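Local coordinates for alanine racemase (Enterococcus faecalis, PDB 3E5P), which belongs to the alanine racemase family and holds pyridoxal-5'-phosphate in a TIM-barrel domain that is followed by a second, beta-rich domain, at residues S205-A210 with I221-A226; A37-N42 with A226-N231; T209-P214 with A238-L243. The protein carries 1 engineered substitution. All blocks are in the same frame, centred on the assembly; numbering follows the deposited sequence.

Contact 1 (S205-A210 with I221-A226). With PLP (pyridoxal-5'-phosphate), chain J.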
ATOM      1  N   SER C 205       7.152  19.345 -19.632  1.00 24.47           N
ATOM      2  CA  SER C 205       7.662  19.468 -18.274  1.00 25.45           C
ATOM      3  C   SER C 205       6.909  18.821 -17.125  1.00 26.87           C
ATOM      4  O   SER C 205       5.679  18.767 -17.096  1.00 27.96           O
ATOM      5  CB  SER C 205       7.859  20.948 -17.935  1.00 25.62           C
ATOM      6  OG  SER C 205       8.725  21.572 -18.863  1.00 27.23           O
ATOM      7  N   ASN C 206       7.696  18.341 -16.170  1.00 27.24           N
ATOM      8  CA  ASN C 206       7.197  17.727 -14.948  1.00 27.90           C
ATOM      9  C   ASN C 206       7.766  18.632 -13.841  1.00 27.26           C
ATOM     10  O   ASN C 206       8.330  19.690 -14.153  1.00 27.51           O
ATOM     11  CB  ASN C 206       7.716  16.289 -14.817  1.00 28.60           C
ATOM     12  CG  ASN C 206       9.237  16.201 -14.875  1.00 30.05           C
ATOM     13  OD1 ASN C 206       9.802  15.109 -14.835  1.00 31.31           O
ATOM     14  ND2 ASN C 206       9.904  17.350 -14.967  1.00 30.35           N
ATOM     15  N   SER C 207       7.625  18.239 -12.576  1.00 25.69           N
ATOM     16  CA  SER C 207       8.132  19.059 -11.475  1.00 24.43           C
ATOM     17  C   SER C 207       9.586  19.468 -11.698  1.00 25.57           C
ATOM     18  O   SER C 207       9.915  20.653 -11.735  1.00 25.70           O
ATOM     19  CB  SER C 207       8.027  18.312 -10.137  1.00 23.81           C
ATOM     20  OG  SER C 207       6.681  18.138  -9.718  1.00 17.32           O
ATOM     21  N   ALA C 208      10.452  18.473 -11.856  1.00 26.71           N
ATOM     22  CA  ALA C 208      11.876  18.716 -12.056  1.00 25.84           C
ATOM     23  C   ALA C 208      12.187  19.641 -13.236  1.00 27.38           C
ATOM     24  O   ALA C 208      12.975  20.576 -13.100  1.00 28.10           O
ATOM     25  CB  ALA C 208      12.604  17.389 -12.222  1.00 23.93           C
ATOM     26  N   THR C 209      11.585  19.388 -14.395  1.00 27.73           N
ATOM     27  CA  THR C 209      11.856  20.233 -15.550  1.00 28.49           C
ATOM     28  C   THR C 209      11.468  21.664 -15.222  1.00 28.52           C
ATOM     29  O   THR C 209      12.253  22.589 -15.430  1.00 29.66           O
ATOM     30  CB  THR C 209      11.071  19.793 -16.797  1.00 30.05           C
ATOM     31  OG1 THR C 209      11.339  18.419 -17.091  1.00 32.50           O
ATOM     32  CG2 THR C 209      11.497  20.623 -17.980  1.00 31.32           C
ATOM     33  N   ALA C 210      10.257  21.839 -14.702  1.00 27.58           N
ATOM     34  CA  ALA C 210       9.752  23.158 -14.330  1.00 26.80           C
ATOM     35  C   ALA C 210      10.687  23.870 -13.344  1.00 26.94           C
ATOM     36  O   ALA C 210      10.876  25.085 -13.414  1.00 26.82           O
ATOM     37  CB  ALA C 210       8.359  23.026 -13.724  1.00 25.29           C
ATOM     38  N   ILE C 221       2.532  22.873 -18.355  1.00 23.32           N
ATOM     39  CA  ILE C 221       3.364  21.963 -17.569  1.00 22.26           C
ATOM     40  C   ILE C 221       2.561  21.014 -16.682  1.00 24.07           C
ATOM     41  O   ILE C 221       1.534  21.398 -16.101  1.00 26.31           O
ATOM     42  CB  ILE C 221       4.372  22.719 -16.697  1.00 21.47           C
ATOM     43  CG1 ILE C 221       3.660  23.356 -15.505  1.00 22.22           C
ATOM     44  CG2 ILE C 221       5.098  23.763 -17.550  1.00 18.04           C
ATOM     45  CD1 ILE C 221       4.600  23.832 -14.419  1.00 20.35           C
ATOM     46  N   ARG C 222       3.015  19.761 -16.614  1.00 23.41           N
ATOM     47  CA  ARG C 222       2.351  18.746 -15.805  1.00 22.83           C
ATOM     48  C   ARG C 222       3.070  18.736 -14.463  1.00 21.86           C
ATOM     49  O   ARG C 222       4.114  18.095 -14.308  1.00 21.56           O
ATOM     50  CB  ARG C 222       2.447  17.362 -16.473  1.00 25.25           C
ATOM     51  CG  ARG C 222       1.959  17.302 -17.936  1.00 28.03           C
ATOM     52  CD  ARG C 222       2.127  15.903 -18.553  1.00 27.75           C
ATOM     53  NE  ARG C 222       3.525  15.486 -18.609  1.00 28.74           N
ATOM     54  CZ  ARG C 222       4.361  15.785 -19.599  1.00 26.95           C
ATOM     55  NH1 ARG C 222       3.938  16.505 -20.637  1.00 28.59           N
ATOM     56  NH2 ARG C 222       5.625  15.375 -19.545  1.00 23.42           N
ATOM     57  N   TYR C 223       2.491  19.452 -13.499  1.00 21.57           N
ATOM     58  CA  TYR C 223       3.050  19.594 -12.160  1.00 19.49           C
ATOM     59  C   TYR C 223       2.610  18.494 -11.203  1.00 21.77           C
ATOM     60  O   TYR C 223       1.428  18.374 -10.862  1.00 21.87           O
ATOM     61  CB  TYR C 223       2.648  20.948 -11.583  1.00 18.69           C
ATOM     62  CG  TYR C 223       3.728  21.624 -10.772  1.00 17.97           C
ATOM     63  CD1 TYR C 223       3.413  22.349  -9.628  1.00 15.33           C
ATOM     64  CD2 TYR C 223       5.067  21.555 -11.158  1.00 17.89           C
ATOM     65  CE1 TYR C 223       4.403  22.979  -8.888  1.00 16.94           C
ATOM     66  CE2 TYR C 223       6.058  22.190 -10.425  1.00 17.83           C
ATOM     67  CZ  TYR C 223       5.718  22.892  -9.293  1.00 17.93           C
ATOM     68  OH  TYR C 223       6.701  23.500  -8.548  1.00 21.96           O
ATOM     69  N   GLY C 224       3.585  17.708 -10.754  1.00 22.54           N
ATOM     70  CA  GLY C 224       3.316  16.617  -9.839  1.00 24.02           C
ATOM     71  C   GLY C 224       3.821  16.807  -8.420  1.00 24.96           C
ATOM     72  O   GLY C 224       3.393  17.731  -7.731  1.00 27.15           O
ATOM     73  N   VAL C 225       4.726  15.926  -7.990  1.00 25.16           N
ATOM     74  CA  VAL C 225       5.287  15.935  -6.635  1.00 25.39           C
ATOM     75  C   VAL C 225       5.554  17.288  -6.006  1.00 23.85           C
ATOM     76  O   VAL C 225       5.264  17.495  -4.830  1.00 22.51           O
ATOM     77  CB  VAL C 225       6.604  15.149  -6.559  1.00 26.38           C
ATOM     78  CG1 VAL C 225       6.313  13.670  -6.468  1.00 24.83           C
ATOM     79  CG2 VAL C 225       7.475  15.471  -7.770  1.00 25.72           C
ATOM     80  N   ALA C 226       6.114  18.203  -6.785  1.00 22.55           N
ATOM     81  CA  ALA C 226       6.424  19.522  -6.273  1.00 23.84           C
ATOM     82  C   ALA C 226       5.227  20.172  -5.607  1.00 23.15           C
ATOM     83  O   ALA C 226       5.390  20.910  -4.634  1.00 24.33           O
ATOM     84  CB  ALA C 226       6.942  20.412  -7.381  1.00 21.37           C
TER
HETATM   85  N1  PLP J 390       4.105  13.452 -16.475  1.00 20.00           N
HETATM   86  C2  PLP J 390       3.917  12.127 -16.488  1.00 20.00           C
HETATM   87  C2A PLP J 390       3.839  11.509 -17.826  1.00 20.00           C
HETATM   88  C3  PLP J 390       3.789  11.398 -15.313  1.00 20.00           C
HETATM   89  O3  PLP J 390       4.049  10.091 -15.377  1.00 20.00           O
HETATM   90  C4  PLP J 390       3.840  11.992 -14.043  1.00 20.00           C
HETATM   91  C4A PLP J 390       2.836  11.533 -12.977  1.00 20.00           C
HETATM   92  O4A PLP J 390       2.505  10.424 -12.557  1.00 20.00           O
HETATM   93  C5  PLP J 390       4.097  13.375 -14.083  1.00 20.00           C
HETATM   94  C6  PLP J 390       4.184  14.065 -15.284  1.00 20.00           C
HETATM   95  C5A PLP J 390       4.547  14.178 -12.915  1.00 20.00           C
HETATM   96  O4P PLP J 390       5.919  14.220 -12.774  1.00 20.00           O
HETATM   97  P   PLP J 390       6.426  14.572 -11.360  1.00 20.00           P
HETATM   98  O1P PLP J 390       6.324  15.977 -11.229  1.00 20.00           O
HETATM   99  O2P PLP J 390       7.826  14.394 -11.154  1.00 20.00           O
HETATM  100  O3P PLP J 390       5.629  13.858 -10.385  1.00 20.00           O

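Contact 2 (A37-N42 with A226-N231). With PLP (pyridoxal-5'-phosphate), chain J.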
ATOM      1  N   ALA C  37      -2.406  20.202 -12.897  1.00 25.83           N
ATOM      2  CA  ALA C  37      -2.053  19.496 -11.674  1.00 26.02           C
ATOM      3  C   ALA C  37      -2.241  18.001 -11.884  1.00 26.19           C
ATOM      4  O   ALA C  37      -3.355  17.546 -12.163  1.00 28.52           O
ATOM      5  CB  ALA C  37      -2.923  19.978 -10.518  1.00 23.48           C
ATOM      6  N   VAL C  38      -1.158  17.237 -11.779  1.00 27.09           N
ATOM      7  CA  VAL C  38      -1.268  15.792 -11.946  1.00 28.55           C
ATOM      8  C   VAL C  38      -1.551  15.203 -10.568  1.00 28.52           C
ATOM      9  O   VAL C  38      -0.759  15.360  -9.640  1.00 29.68           O
ATOM     10  CB  VAL C  38       0.022  15.184 -12.558  1.00 28.35           C
ATOM     11  CG1 VAL C  38       1.228  15.770 -11.908  1.00 31.12           C
ATOM     12  CG2 VAL C  38       0.034  13.685 -12.379  1.00 27.56           C
ATOM     13  N   VAL C  39      -2.862  14.551 -10.294  1.00 26.70           N
ATOM     14  CA  VAL C  39      -3.251  13.987  -9.015  1.00 26.25           C
ATOM     15  C   VAL C  39      -3.483  12.489  -9.080  1.00 27.94           C
ATOM     16  O   VAL C  39      -4.395  11.962  -8.430  1.00 30.50           O
ATOM     17  CB  VAL C  39      -4.531  14.672  -8.480  1.00 25.92           C
ATOM     18  CG1 VAL C  39      -4.259  16.152  -8.243  1.00 24.70           C
ATOM     19  CG2 VAL C  39      -5.686  14.489  -9.468  1.00 21.40           C
ATOM     20  N   LYS C  40      -2.660  11.797  -9.860  1.00 27.09           N
ATOM     21  CA  LYS C  40      -2.786  10.352 -10.016  1.00 28.69           C
ATOM     22  C   LYS C  40      -2.503   9.626  -8.705  1.00 28.58           C
ATOM     23  O   LYS C  40      -1.929  10.199  -7.780  1.00 29.79           O
ATOM     24  CB  LYS C  40      -1.845   9.847 -11.112  1.00 31.03           C
ATOM     25  CG  LYS C  40      -0.389  10.233 -10.906  1.00 32.15           C
ATOM     26  CD  LYS C  40       0.511   9.550 -11.923  1.00 33.17           C
ATOM     27  CE  LYS C  40       1.958   9.989 -11.762  1.00 34.46           C
ATOM     28  NZ  LYS C  40       2.141  11.430 -12.088  1.00 33.04           N
ATOM     29  N   ALA C  41      -2.747   8.362  -8.772  1.00 25.99           N
ATOM     30  CA  ALA C  41      -2.513   7.551  -7.588  1.00 24.55           C
ATOM     31  C   ALA C  41      -3.056   8.264  -6.357  1.00 25.66           C
ATOM     32  O   ALA C  41      -2.343   8.451  -5.363  1.00 26.05           O
ATOM     33  CB  ALA C  41      -1.013   7.276  -7.421  1.00 23.90           C
ATOM     34  N   ASN C  42      -4.327   8.650  -6.439  1.00 25.23           N
ATOM     35  CA  ASN C  42      -5.020   9.340  -5.361  1.00 24.23           C
ATOM     36  C   ASN C  42      -4.203  10.528  -4.876  1.00 23.56           C
ATOM     37  O   ASN C  42      -3.933  10.668  -3.687  1.00 26.62           O
ATOM     38  CB  ASN C  42      -5.303   8.364  -4.210  1.00 21.80           C
ATOM     39  CG  ASN C  42      -6.402   8.861  -3.273  1.00 22.74           C
ATOM     40  OD1 ASN C  42      -7.360   9.508  -3.709  1.00 23.25           O
ATOM     41  ND2 ASN C  42      -6.278   8.543  -1.988  1.00 18.62           N
ATOM     42  N   ALA C 226       6.114  18.203  -6.785  1.00 22.55           N
ATOM     43  CA  ALA C 226       6.424  19.522  -6.273  1.00 23.84           C
ATOM     44  C   ALA C 226       5.227  20.172  -5.607  1.00 23.15           C
ATOM     45  O   ALA C 226       5.390  20.910  -4.634  1.00 24.33           O
ATOM     46  CB  ALA C 226       6.942  20.412  -7.381  1.00 21.37           C
ATOM     47  N   MET C 227       4.020  19.902  -6.096  1.00 23.80           N
ATOM     48  CA  MET C 227       2.880  20.557  -5.485  1.00 24.56           C
ATOM     49  C   MET C 227       2.492  20.008  -4.119  1.00 24.74           C
ATOM     50  O   MET C 227       1.692  20.623  -3.410  1.00 26.94           O
ATOM     51  CB  MET C 227       1.672  20.613  -6.443  1.00 24.54           C
ATOM     52  CG  MET C 227       1.116  19.325  -6.953  1.00 24.61           C
ATOM     53  SD  MET C 227      -0.271  19.666  -8.122  1.00 30.74           S
ATOM     54  CE  MET C 227      -1.505  18.462  -7.532  1.00 24.26           C
ATOM     55  N   TYR C 228       3.074  18.877  -3.735  1.00 22.82           N
ATOM     56  CA  TYR C 228       2.790  18.300  -2.428  1.00 20.49           C
ATOM     57  C   TYR C 228       3.954  18.661  -1.492  1.00 22.45           C
ATOM     58  O   TYR C 228       4.092  18.118  -0.389  1.00 22.60           O
ATOM     59  CB  TYR C 228       2.650  16.793  -2.542  1.00 17.42           C
ATOM     60  CG  TYR C 228       1.649  16.356  -3.577  1.00 16.25           C
ATOM     61  CD1 TYR C 228       0.275  16.413  -3.325  1.00 16.11           C
ATOM     62  CD2 TYR C 228       2.076  15.888  -4.818  1.00 16.71           C
ATOM     63  CE1 TYR C 228      -0.650  16.011  -4.286  1.00 15.53           C
ATOM     64  CE2 TYR C 228       1.160  15.486  -5.795  1.00 14.76           C
ATOM     65  CZ  TYR C 228      -0.199  15.548  -5.521  1.00 18.00           C
ATOM     66  OH  TYR C 228      -1.086  15.114  -6.475  1.00 18.64           O
ATOM     67  N   GLY C 229       4.794  19.581  -1.957  1.00 22.57           N
ATOM     68  CA  GLY C 229       5.924  20.042  -1.165  1.00 24.00           C
ATOM     69  C   GLY C 229       7.176  19.190  -1.179  1.00 23.67           C
ATOM     70  O   GLY C 229       8.110  19.448  -0.414  1.00 24.24           O
ATOM     71  N   LEU C 230       7.215  18.188  -2.049  1.00 23.90           N
ATOM     72  CA  LEU C 230       8.364  17.293  -2.119  1.00 23.67           C
ATOM     73  C   LEU C 230       9.353  17.608  -3.226  1.00 24.43           C
ATOM     74  O   LEU C 230       8.979  17.772  -4.391  1.00 25.84           O
ATOM     75  CB  LEU C 230       7.893  15.852  -2.281  1.00 23.24           C
ATOM     76  CG  LEU C 230       6.927  15.335  -1.225  1.00 24.14           C
ATOM     77  CD1 LEU C 230       6.516  13.917  -1.575  1.00 22.19           C
ATOM     78  CD2 LEU C 230       7.581  15.413   0.145  1.00 21.96           C
ATOM     79  N   ASN C 231      10.625  17.680  -2.848  1.00 24.10           N
ATOM     80  CA  ASN C 231      11.701  17.947  -3.780  1.00 23.14           C
ATOM     81  C   ASN C 231      11.689  16.805  -4.785  1.00 24.78           C
ATOM     82  O   ASN C 231      11.858  15.650  -4.425  1.00 26.02           O
ATOM     83  CB  ASN C 231      13.027  17.975  -3.029  1.00 20.77           C
ATOM     84  CG  ASN C 231      14.196  18.352  -3.908  1.00 20.67           C
ATOM     85  OD1 ASN C 231      15.205  18.854  -3.419  1.00 23.30           O
ATOM     86  ND2 ASN C 231      14.081  18.096  -5.200  1.00 17.34           N
TER
HETATM   87  N1  PLP J 390       4.105  13.452 -16.475  1.00 20.00           N
HETATM   88  C2  PLP J 390       3.917  12.127 -16.488  1.00 20.00           C
HETATM   89  C2A PLP J 390       3.839  11.509 -17.826  1.00 20.00           C
HETATM   90  C3  PLP J 390       3.789  11.398 -15.313  1.00 20.00           C
HETATM   91  O3  PLP J 390       4.049  10.091 -15.377  1.00 20.00           O
HETATM   92  C4  PLP J 390       3.840  11.992 -14.043  1.00 20.00           C
HETATM   93  C4A PLP J 390       2.836  11.533 -12.977  1.00 20.00           C
HETATM   94  O4A PLP J 390       2.505  10.424 -12.557  1.00 20.00           O
HETATM   95  C5  PLP J 390       4.097  13.375 -14.083  1.00 20.00           C
HETATM   96  C6  PLP J 390       4.184  14.065 -15.284  1.00 20.00           C
HETATM   97  C5A PLP J 390       4.547  14.178 -12.915  1.00 20.00           C
HETATM   98  O4P PLP J 390       5.919  14.220 -12.774  1.00 20.00           O
HETATM   99  P   PLP J 390       6.426  14.572 -11.360  1.00 20.00           P
HETATM  100  O1P PLP J 390       6.324  15.977 -11.229  1.00 20.00           O
HETATM  101  O2P PLP J 390       7.826  14.394 -11.154  1.00 20.00           O
HETATM  102  O3P PLP J 390       5.629  13.858 -10.385  1.00 20.00           O

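Contact 3 (T209-P214 with A238-L243)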
ATOM      1  N   THR C 209      11.585  19.388 -14.395  1.00 27.73           N
ATOM      2  CA  THR C 209      11.856  20.233 -15.550  1.00 28.49           C
ATOM      3  C   THR C 209      11.468  21.664 -15.222  1.00 28.52           C
ATOM      4  O   THR C 209      12.253  22.589 -15.430  1.00 29.66           O
ATOM      5  CB  THR C 209      11.071  19.793 -16.797  1.00 30.05           C
ATOM      6  OG1 THR C 209      11.339  18.419 -17.091  1.00 32.50           O
ATOM      7  CG2 THR C 209      11.497  20.623 -17.980  1.00 31.32           C
ATOM      8  N   ALA C 210      10.257  21.839 -14.702  1.00 27.58           N
ATOM      9  CA  ALA C 210       9.752  23.158 -14.330  1.00 26.80           C
ATOM     10  C   ALA C 210      10.687  23.870 -13.344  1.00 26.94           C
ATOM     11  O   ALA C 210      10.876  25.085 -13.414  1.00 26.82           O
ATOM     12  CB  ALA C 210       8.359  23.026 -13.724  1.00 25.29           C
ATOM     13  N   LEU C 211      11.276  23.110 -12.427  1.00 25.80           N
ATOM     14  CA  LEU C 211      12.174  23.694 -11.443  1.00 24.99           C
ATOM     15  C   LEU C 211      13.610  23.906 -11.912  1.00 26.43           C
ATOM     16  O   LEU C 211      14.272  24.820 -11.433  1.00 30.05           O
ATOM     17  CB  LEU C 211      12.198  22.841 -10.172  1.00 21.37           C
ATOM     18  CG  LEU C 211      10.891  22.792  -9.376  1.00 19.99           C
ATOM     19  CD1 LEU C 211      11.036  21.854  -8.191  1.00 18.28           C
ATOM     20  CD2 LEU C 211      10.540  24.188  -8.906  1.00 17.00           C
ATOM     21  N   TRP C 212      14.109  23.099 -12.845  1.00 27.77           N
ATOM     22  CA  TRP C 212      15.504  23.275 -13.236  1.00 27.32           C
ATOM     23  C   TRP C 212      15.833  23.437 -14.714  1.00 28.40           C
ATOM     24  O   TRP C 212      17.003  23.561 -15.083  1.00 26.91           O
ATOM     25  CB  TRP C 212      16.330  22.146 -12.613  1.00 24.39           C
ATOM     26  CG  TRP C 212      16.192  22.113 -11.105  1.00 22.76           C
ATOM     27  CD1 TRP C 212      16.544  23.106 -10.221  1.00 23.42           C
ATOM     28  CD2 TRP C 212      15.638  21.056 -10.315  1.00 23.26           C
ATOM     29  NE1 TRP C 212      16.245  22.729  -8.930  1.00 20.78           N
ATOM     30  CE2 TRP C 212      15.687  21.475  -8.956  1.00 23.48           C
ATOM     31  CE3 TRP C 212      15.101  19.793 -10.616  1.00 21.02           C
ATOM     32  CZ2 TRP C 212      15.218  20.673  -7.906  1.00 22.98           C
ATOM     33  CZ3 TRP C 212      14.636  18.998  -9.575  1.00 22.15           C
ATOM     34  CH2 TRP C 212      14.698  19.445  -8.232  1.00 24.69           C
ATOM     35  N   HIS C 213      14.802  23.437 -15.553  1.00 30.24           N
ATOM     36  CA  HIS C 213      14.965  23.632 -16.988  1.00 33.31           C
ATOM     37  C   HIS C 213      13.754  24.445 -17.448  1.00 36.06           C
ATOM     38  O   HIS C 213      12.990  24.017 -18.310  1.00 37.29           O
ATOM     39  CB  HIS C 213      15.000  22.298 -17.736  1.00 32.95           C
ATOM     40  CG  HIS C 213      16.157  21.419 -17.370  1.00 31.28           C
ATOM     41  ND1 HIS C 213      16.098  20.496 -16.349  1.00 29.80           N
ATOM     42  CD2 HIS C 213      17.393  21.304 -17.911  1.00 30.07           C
ATOM     43  CE1 HIS C 213      17.247  19.845 -16.279  1.00 30.83           C
ATOM     44  NE2 HIS C 213      18.049  20.316 -17.216  1.00 27.98           N
ATOM     45  N   PRO C 214      13.582  25.646 -16.877  1.00 38.12           N
ATOM     46  CA  PRO C 214      12.481  26.566 -17.172  1.00 41.07           C
ATOM     47  C   PRO C 214      12.390  27.042 -18.622  1.00 43.07           C
ATOM     48  O   PRO C 214      11.312  27.051 -19.220  1.00 43.25           O
ATOM     49  CB  PRO C 214      12.737  27.712 -16.199  1.00 40.34           C
ATOM     50  CG  PRO C 214      14.236  27.772 -16.172  1.00 38.63           C
ATOM     51  CD  PRO C 214      14.608  26.309 -16.050  1.00 38.05           C
ATOM     52  N   ALA C 238      18.386  21.807  -5.178  1.00 34.47           N
ATOM     53  CA  ALA C 238      17.522  22.682  -4.392  1.00 34.85           C
ATOM     54  C   ALA C 238      16.403  23.247  -5.273  1.00 33.47           C
ATOM     55  O   ALA C 238      16.659  23.754  -6.365  1.00 33.72           O
ATOM     56  CB  ALA C 238      18.339  23.816  -3.793  1.00 33.72           C
ATOM     57  N   PRO C 239      15.145  23.177  -4.809  1.00 32.76           N
ATOM     58  CA  PRO C 239      14.073  23.712  -5.647  1.00 32.62           C
ATOM     59  C   PRO C 239      14.352  25.183  -5.935  1.00 33.90           C
ATOM     60  O   PRO C 239      15.181  25.801  -5.270  1.00 36.08           O
ATOM     61  CB  PRO C 239      12.826  23.507  -4.790  1.00 31.55           C
ATOM     62  CG  PRO C 239      13.199  22.363  -3.908  1.00 30.98           C
ATOM     63  CD  PRO C 239      14.606  22.713  -3.523  1.00 31.27           C
ATOM     64  N   SER C 240      13.669  25.742  -6.929  1.00 33.39           N
ATOM     65  CA  SER C 240      13.873  27.136  -7.288  1.00 32.67           C
ATOM     66  C   SER C 240      13.155  28.046  -6.317  1.00 31.91           C
ATOM     67  O   SER C 240      13.356  29.255  -6.323  1.00 32.47           O
ATOM     68  CB  SER C 240      13.360  27.382  -8.694  1.00 33.68           C
ATOM     69  OG  SER C 240      13.835  26.373  -9.560  1.00 36.64           O
ATOM     70  N   TYR C 241      12.306  27.454  -5.489  1.00 31.31           N
ATOM     71  CA  TYR C 241      11.556  28.196  -4.497  1.00 32.22           C
ATOM     72  C   TYR C 241      11.185  27.230  -3.378  1.00 32.89           C
ATOM     73  O   TYR C 241      10.950  26.046  -3.624  1.00 34.79           O
ATOM     74  CB  TYR C 241      10.304  28.822  -5.137  1.00 31.79           C
ATOM     75  CG  TYR C 241       9.243  27.847  -5.593  1.00 31.23           C
ATOM     76  CD1 TYR C 241       8.290  27.353  -4.705  1.00 32.40           C
ATOM     77  CD2 TYR C 241       9.185  27.423  -6.917  1.00 31.06           C
ATOM     78  CE1 TYR C 241       7.297  26.458  -5.124  1.00 30.59           C
ATOM     79  CE2 TYR C 241       8.198  26.526  -7.347  1.00 30.93           C
ATOM     80  CZ  TYR C 241       7.258  26.047  -6.444  1.00 31.62           C
ATOM     81  OH  TYR C 241       6.304  25.145  -6.866  1.00 27.17           O
ATOM     82  N   ALA C 242      11.134  27.729  -2.150  1.00 32.38           N
ATOM     83  CA  ALA C 242      10.829  26.884  -1.004  1.00 31.62           C
ATOM     84  C   ALA C 242       9.502  26.142  -1.102  1.00 31.71           C
ATOM     85  O   ALA C 242       8.436  26.742  -1.000  1.00 33.37           O
ATOM     86  CB  ALA C 242      10.867  27.713   0.272  1.00 29.21           C
ATOM     87  N   LEU C 243       9.572  24.831  -1.305  1.00 32.44           N
ATOM     88  CA  LEU C 243       8.367  24.015  -1.381  1.00 30.85           C
ATOM     89  C   LEU C 243       7.819  23.929   0.037  1.00 32.27           C
ATOM     90  O   LEU C 243       8.515  24.284   0.989  1.00 34.19           O
ATOM     91  CB  LEU C 243       8.706  22.621  -1.916  1.00 29.42           C
ATOM     92  CG  LEU C 243       9.192  22.592  -3.373  1.00 26.95           C
ATOM     93  CD1 LEU C 243       9.664  21.201  -3.749  1.00 22.59           C
ATOM     94  CD2 LEU C 243       8.050  23.052  -4.284  1.00 25.10           C
TER

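Contact 1 (S205-A210 with I221-A226)
Ser207 and the backbone of Gly224 and Val225 hold the phosphate of PLP within the beta-alpha-beta unit in which helix 207-212 connects strands 201-205 and 220-223, the last two of the TIM barrel. Ser207 OG donates to PLP O1P at 2.7 Å. It also accepts the backbone N-H of Ala226, with 3.0 Å from Ala226 N to Ser207 OG and a fairly straight bond of 162°. The torsion that lays OG beside its own backbone N (chi1 -69°) lets both groups of Ser207 grip one oxygen. Ser207 N is 2.9 Å from PLP O1P. Val225 N takes a second oxygen, PLP O3P, in a nearly linear bond of 170°. Gly224 N adds a weak bond to O1P. Upstream, Arg222 N donates to Ser205 O at 2.9 Å. The same carbonyl oxygen lies over one face of the Arg222 guanidinium. PLP N1 instead lies in the guanidinium plane, at its edge, 3.0 Å from Arg222 NE. Thr168 O, His169 ND1 and His203 ND1 bind the other guanidinium nitrogens and so help fix its rotation. Behind the polar site, Ala210 CB packs on Ile221 CD1 at 3.9 Å. The N-terminal end of helix 207-212 faces the phosphate and would help stabilise its charge. Because Arg222 NE donates to N1, the pyridine nitrogen acts as an acceptor and is probably unprotonated.

Contact 2 (A37-N42 with A226-N231)
Tyr228 OH donates to the backbone carbonyl oxygen of Val38, with 3.2 Å from OH to Val38 O. The hydroxyl lies in the carbonyl plane, on a lone pair, at a C=O...donor angle of 132°. It also rests 3.5 Å from Val39 CA, and the tyrosine side chain crosses that of Val39 at about a right angle. Met227 lies beside this bond. Its CG sits over one face of the Tyr228 ring, offset toward the rim. Further out, Met227 SD is 3.6 Å from Ala37 CB. The chain bends at chi3 (-135°), which carries Met227 CE across to Val39 CG1 at 3.7 Å. Ala37 and Val38 end strand 34-38, the first strand of the TIM barrel, and residues 226-231 belong to the loop that leaves the last one, strand 220-223. The contact therefore lies near the seam where the barrel closes. Val22 of helix 15-28 packs on Met227. His46 stacks on the Tyr228 ring, and Ser51 of helix 48-58 touches both Tyr228 and Val39. Val38 turns to the cofactor, with Val38 CG2 3.6 Å from PLP C4A. Two residues on, Lys40 NZ is modelled as joined to PLP C4A, as in the Schiff base expected in this family, but the atoms there overlap with PLP O4A and the detailed geometry is doubtful. Asp315 of the second subunit packs against Lys40.

Contact 3 (T209-P214 with A238-L243)
Trp212 NE1 donates to the backbone oxygen of Ala238, with 2.8 Å from NE1 to Ala238 O and an angle of 161° at the hydrogen. The oxygen lies almost exactly in the indole plane. Seen from the carbonyl, the donor stands well above the plane, 48° out of it, and so is not on a lone pair. Past this bond, Trp212 CZ2 comes obliquely to Pro239 CA at 4.0 Å. Leu211 makes the apolar part with its two methyl branches. Leu211 CD1 reaches Pro239 CB at 4.2 Å, and the two side chains lie side by side, pointing the same way. Leu211 CD2 meets Tyr241 CE2 at 3.7 Å, where leucine and tyrosine cross at about a right angle. Ser240 OG is close to Leu211 O, but the angle is poor for a hydrogen bond. Leu211 and Trp212 end helix 207-212, which connects the last two strands of the TIM barrel. Residues 238-243 belong to the long loop that runs from barrel strand 220-223 to strand 247-252, in the mixed sheet beyond the barrel. The contact joins that linker to the helix on the outside of the barrel. In the next shell, Leu211 CB lies over the centre of the indole, 3.8 Å above its plane. Asn231 and Pro232 of the same loop also touch Trp212. With CG beside its backbone N (chi1 -57°), Trp212 swings its ring toward the loop. The helix stops here: His213 N still bonds Thr209 O at 2.7 Å, but His213 has left helical angles, and its ring stacks on Phe181. Tyr241 packs along helix 15-28 on Lys24, Glu25 and Arg28, and its hydroxyl is probably hydrogen-bonded to Tyr223 OH, though the modelled distance is short.

How the contacts relate
From the N terminus, residues 37-42 come first, at the end of the first barrel strand. Contact 2 brings them to 226-231, closing a loop of more than 180 residues that spans most of the barrel. Contact 1 falls within that loop and closes a short one of its own between the last two strands; Ala226 serves in both. Contact 3 starts on the same helix as contact 1, at 209-214, but reaches forward to 238-243, so it crosses contact 2. Contacts 1 and 2 both touch PLP, and Tyr223 O meets Val38 N where the first and last strands adjoin. Contact 3 joins the loop leading to strand 247-252 to helix 207-212, which it shares with contact 1.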